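Long-range contacts in acetyltransferase (PDB 7BYY), which acts as a toxin that acetylates aminoacyl-tRNAs, probably glycyl-tRNA among them, taking the acetyl group from acetyl-CoA: residues V13-Y18 with A55-I60; T72-S77 with R99-G104. The protein carries 1 engineered substitution. One frame throughout, in Å; residues are numbered along the deposited sequence.

Contact 1 (V13-Y18 with A55-I60); sequences VLSCNY and AAKALI
Asn-17 and Lys-57 meet across the first antiparallel strand pair of the GNAT sheet, where strand 13-17 forms one margin of the sheet within the chain. Their side chains run at a slant to one another: the lysine, bent at chi2 and chi4, folds back toward the neighbouring strand and brings both CE and NZ near the Asn-17 amide, with Lys-57 CE 3.2 Å from Asn-17 OD1. The same chain passes Ser-15, whose OG lies 3.7 Å from Lys-57 CD. Leu-59 completes this face, and helix 114-132 covers it, receiving Ser-15 on Asp-121, Lys-57 on His-125 and Leu-59 on Leu-118.

The other face, bearing Leu-14, Cys-16, Ala-58 and Ile-60, is mainly apolar. Here Cys-16 SG rests against Ile-60 CG1 at 4.2 Å. Five backbone hydrogen bonds hold the strands in register, two at each of the pairs Leu-14/Ile-60 and Cys-16/Ala-58, and a last one from Tyr-18 N to Ala-56 O.

Tyr-18 turns its ring away from strand 55-60, with CG anti to the backbone N (chi1 170°), and its hydroxyl is hydrogen-bonded to Gln-27 NE2 and Ile-22 O. What remains against the strand is the base of the side chain, its CB 3.6 Å from Ala-56 CB.

Contact 2 (T72-S77 with R99-G104); sequences TFTAYS and RLVMLG
The guanidinium of Arg-99 lies between Tyr-76 on one face and Val-101 CG1 on the other, with Thr-74 OG1 at its edge. Toward Tyr-76 it forms a cation-pi stack, the two planes inclined by only 22°. Arg-99 CZ stands 4.5 Å from the centroid of the Tyr-76 ring, almost straight above it. Val-101 CG1 sits 3.5 Å above the opposite guanidinium face, toward its rim. An extended start to the arginine chain followed by a bend at chi3 (46°) brings the flat group back over the tyrosine. At the edge, Arg-99 NH2 donates to Thr-74 OG1 at 3.3 Å, slightly out of the guanidinium plane, while that hydroxyl donates a long hydrogen bond to Ala-75 O, approaching from above the carbonyl plane.

These strands are antiparallel neighbours in the GNAT sheet, and their pairing illustrates a classic beta bulge. Val-101 and Met-102 both face Thr-72, whose O accepts from Val-101 N at 3.1 Å and weakly from Met-102 N at 3.4 Å; Thr-72 N answers to Met-102 O. The Thr-72 and Met-102 side chains run side by side, whereas Val-101 crosses the threonine at about a right angle and reaches OG1 with CG2. Past the bulge, Thr-74 and Arg-99 exchange two backbone bonds. On the reverse face, Phe-73 CB touches Leu-100 CD1 at 4.3 Å, and the phenylalanine ring goes on to meet Phe-122 and His-125.

Tyr-76 also packs on Glu-94 of the second subunit, placing the stack near the dimer interface. Ring face and threonine bond together fix the rotation of the guanidinium, whose positive charge is probably stabilised in part by the tyrosine.

Contacts 1 and 2 follow each other along the chain and across one sheet, their centres about 15 Å apart. Strand 55-61 and strand 67-79 are sheet neighbours, so the two meet directly: Ala-55 N lies 2.9 Å from Phe-73 O, a probable hydrogen bond, and Ala-56 CB packs 4.0 Å from Thr-72 CG2. Contact 1 belongs to the margin of the sheet, contact 2 to its middle, where strand 94-105 next pairs in parallel with 137-142. In GNAT enzymes acetyl-CoA binds where these two parallel strands splay apart, beside a bulge in the first of them; the bulge of contact 2, in 94-105, is consistent with that arrangement, whereas the strands of contact 1 stand two and three places away from 94-105.

Contact 1 (V13-Y18 with A55-I60)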
# COMPACT_ATOMS: atom_id res chain seq x y z
N VAL A 13 27.34 -8.34 -0.85
CA VAL A 13 26.40 -7.33 -1.31
C VAL A 13 25.43 -7.02 -0.18
O VAL A 13 25.15 -7.87 0.68
CB VAL A 13 25.65 -7.76 -2.59
CG1 VAL A 13 26.64 -8.26 -3.63
CG2 VAL A 13 24.61 -8.82 -2.27
N LEU A 14 24.91 -5.80 -0.18
CA LEU A 14 24.00 -5.33 0.85
C LEU A 14 22.71 -4.83 0.21
O LEU A 14 22.71 -4.29 -0.89
CB LEU A 14 24.63 -4.20 1.68
CG LEU A 14 25.99 -4.48 2.31
CD1 LEU A 14 26.46 -3.30 3.14
CD2 LEU A 14 25.94 -5.75 3.15
N SER A 15 21.60 -5.04 0.92
CA SER A 15 20.30 -4.55 0.51
C SER A 15 19.95 -3.32 1.34
O SER A 15 20.00 -3.36 2.57
CB SER A 15 19.23 -5.63 0.69
OG SER A 15 17.99 -5.22 0.13
N CYS A 16 19.61 -2.23 0.66
CA CYS A 16 19.33 -0.97 1.32
C CYS A 16 18.10 -0.32 0.70
O CYS A 16 17.89 -0.41 -0.51
CB CYS A 16 20.51 0.01 1.22
SG CYS A 16 22.14 -0.69 1.58
N ASN A 17 17.28 0.31 1.55
CA ASN A 17 16.28 1.24 1.05
C ASN A 17 16.98 2.49 0.55
O ASN A 17 17.64 3.19 1.32
CB ASN A 17 15.28 1.59 2.16
CG ASN A 17 14.17 0.57 2.29
OD1 ASN A 17 14.27 -0.36 3.08
ND2 ASN A 17 13.11 0.75 1.51
N TYR A 18 16.85 2.77 -0.74
CA TYR A 18 17.62 3.85 -1.34
C TYR A 18 17.24 5.19 -0.72
O TYR A 18 16.06 5.53 -0.62
CB TYR A 18 17.40 3.90 -2.85
CG TYR A 18 17.99 5.15 -3.47
CD1 TYR A 18 17.17 6.20 -3.87
CD2 TYR A 18 19.36 5.29 -3.62
CE1 TYR A 18 17.71 7.34 -4.42
CE2 TYR A 18 19.91 6.43 -4.17
CZ TYR A 18 19.07 7.46 -4.57
OH TYR A 18 19.60 8.60 -5.11
N ALA A 55 9.01 3.82 -3.85
CA ALA A 55 10.10 3.41 -2.99
C ALA A 55 11.11 2.61 -3.81
O ALA A 55 10.75 1.98 -4.81
CB ALA A 55 9.61 2.57 -1.81
N ALA A 56 12.36 2.63 -3.38
CA ALA A 56 13.45 2.01 -4.12
C ALA A 56 14.24 1.07 -3.22
O ALA A 56 14.54 1.41 -2.07
CB ALA A 56 14.39 3.06 -4.72
N LYS A 57 14.58 -0.09 -3.76
CA LYS A 57 15.46 -1.05 -3.11
C LYS A 57 16.75 -1.14 -3.91
O LYS A 57 16.72 -1.32 -5.13
CB LYS A 57 14.80 -2.43 -3.01
CG LYS A 57 14.17 -2.70 -1.66
CD LYS A 57 15.22 -2.91 -0.59
CE LYS A 57 14.68 -2.55 0.78
NZ LYS A 57 13.31 -3.08 0.98
N ALA A 58 17.89 -1.02 -3.23
CA ALA A 58 19.19 -0.97 -3.87
C ALA A 58 20.03 -2.18 -3.49
O ALA A 58 19.90 -2.73 -2.39
CB ALA A 58 19.94 0.31 -3.50
N LEU A 59 20.88 -2.60 -4.43
CA LEU A 59 21.89 -3.62 -4.19
C LEU A 59 23.26 -2.96 -4.28
O LEU A 59 23.70 -2.60 -5.38
CB LEU A 59 21.77 -4.77 -5.19
CG LEU A 59 20.97 -5.98 -4.72
CD1 LEU A 59 21.32 -7.20 -5.56
CD2 LEU A 59 21.23 -6.24 -3.24
N ILE A 60 23.92 -2.80 -3.14
CA ILE A 60 25.20 -2.11 -3.06
C ILE A 60 26.29 -3.12 -2.76
O ILE A 60 26.09 -4.06 -1.98
CB ILE A 60 25.16 -1.01 -1.97
CG1 ILE A 60 23.94 -0.10 -2.18
CG2 ILE A 60 26.45 -0.20 -1.97
CD1 ILE A 60 23.86 0.52 -3.57

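Contact 2 (T72-S77 with R99-G104)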
# COMPACT_ATOMS: atom_id res chain seq x y z
N THR A 72 12.29 -0.28 -8.05
CA THR A 72 11.31 0.72 -7.63
C THR A 72 9.90 0.16 -7.70
O THR A 72 9.58 -0.65 -8.58
CB THR A 72 11.40 1.99 -8.48
OG1 THR A 72 11.22 1.66 -9.86
CG2 THR A 72 12.76 2.66 -8.30
N PHE A 73 9.05 0.61 -6.78
CA PHE A 73 7.71 0.06 -6.65
C PHE A 73 6.80 1.10 -6.02
O PHE A 73 7.26 1.96 -5.26
CB PHE A 73 7.72 -1.23 -5.82
CG PHE A 73 8.48 -1.10 -4.53
CD1 PHE A 73 9.85 -1.27 -4.49
CD2 PHE A 73 7.81 -0.81 -3.35
CE1 PHE A 73 10.55 -1.16 -3.31
CE2 PHE A 73 8.51 -0.70 -2.16
CZ PHE A 73 9.88 -0.87 -2.14
N THR A 74 5.51 1.02 -6.35
CA THR A 74 4.50 1.95 -5.87
C THR A 74 3.29 1.16 -5.38
O THR A 74 3.26 -0.07 -5.42
CB THR A 74 4.06 2.94 -6.96
OG1 THR A 74 3.19 2.27 -7.88
CG2 THR A 74 5.25 3.49 -7.72
N ALA A 75 2.28 1.88 -4.92
CA ALA A 75 0.98 1.29 -4.62
C ALA A 75 0.09 1.37 -5.85
O ALA A 75 0.17 2.31 -6.64
CB ALA A 75 0.32 1.99 -3.43
N TYR A 76 -0.78 0.37 -6.01
CA TYR A 76 -1.55 0.24 -7.23
C TYR A 76 -2.80 -0.58 -6.95
O TYR A 76 -2.84 -1.37 -6.00
CB TYR A 76 -0.71 -0.41 -8.34
CG TYR A 76 -1.24 -0.23 -9.74
CD1 TYR A 76 -1.72 1.01 -10.16
CD2 TYR A 76 -1.26 -1.28 -10.64
CE1 TYR A 76 -2.20 1.18 -11.45
CE2 TYR A 76 -1.74 -1.12 -11.92
CZ TYR A 76 -2.21 0.11 -12.32
OH TYR A 76 -2.69 0.28 -13.60
N SER A 77 -3.82 -0.38 -7.78
CA SER A 77 -5.07 -1.10 -7.65
C SER A 77 -5.55 -1.53 -9.03
O SER A 77 -5.39 -0.79 -10.00
CB SER A 77 -6.15 -0.25 -6.95
OG SER A 77 -6.54 0.85 -7.76
N ARG A 99 2.72 -2.67 -7.08
CA ARG A 99 3.21 -2.76 -8.45
C ARG A 99 4.73 -2.65 -8.47
O ARG A 99 5.30 -1.72 -7.89
CB ARG A 99 2.60 -1.68 -9.33
CG ARG A 99 3.17 -1.69 -10.75
CD ARG A 99 2.53 -0.66 -11.64
NE ARG A 99 2.42 0.63 -10.98
CZ ARG A 99 2.34 1.79 -11.61
NH1 ARG A 99 2.35 1.82 -12.94
NH2 ARG A 99 2.24 2.93 -10.92
N LEU A 100 5.37 -3.60 -9.15
CA LEU A 100 6.80 -3.53 -9.44
C LEU A 100 6.96 -2.81 -10.77
O LEU A 100 6.57 -3.34 -11.82
CB LEU A 100 7.42 -4.92 -9.48
CG LEU A 100 8.94 -4.99 -9.49
CD1 LEU A 100 9.49 -4.37 -8.23
CD2 LEU A 100 9.42 -6.42 -9.63
N VAL A 101 7.51 -1.60 -10.74
CA VAL A 101 7.59 -0.79 -11.95
C VAL A 101 8.96 -0.85 -12.61
O VAL A 101 9.07 -0.55 -13.81
CB VAL A 101 7.19 0.67 -11.66
CG1 VAL A 101 5.95 0.72 -10.79
CG2 VAL A 101 8.33 1.42 -11.00
N MET A 102 10.01 -1.25 -11.88
CA MET A 102 11.34 -1.30 -12.45
C MET A 102 12.21 -2.22 -11.62
O MET A 102 12.15 -2.19 -10.39
CB MET A 102 11.97 0.09 -12.53
CG MET A 102 12.00 0.68 -13.92
SD MET A 102 12.60 2.38 -13.93
CE MET A 102 11.33 3.19 -12.96
N LEU A 103 13.03 -3.02 -12.30
CA LEU A 103 14.06 -3.79 -11.62
C LEU A 103 15.16 -4.07 -12.64
O LEU A 103 14.94 -4.83 -13.59
CB LEU A 103 13.50 -5.08 -11.03
CG LEU A 103 14.50 -6.22 -10.76
CD1 LEU A 103 15.48 -5.82 -9.68
CD2 LEU A 103 13.77 -7.48 -10.36
N GLY A 104 16.30 -3.45 -12.44
CA GLY A 104 17.42 -3.62 -13.35
C GLY A 104 18.70 -3.93 -12.60
O GLY A 104 18.94 -3.39 -11.52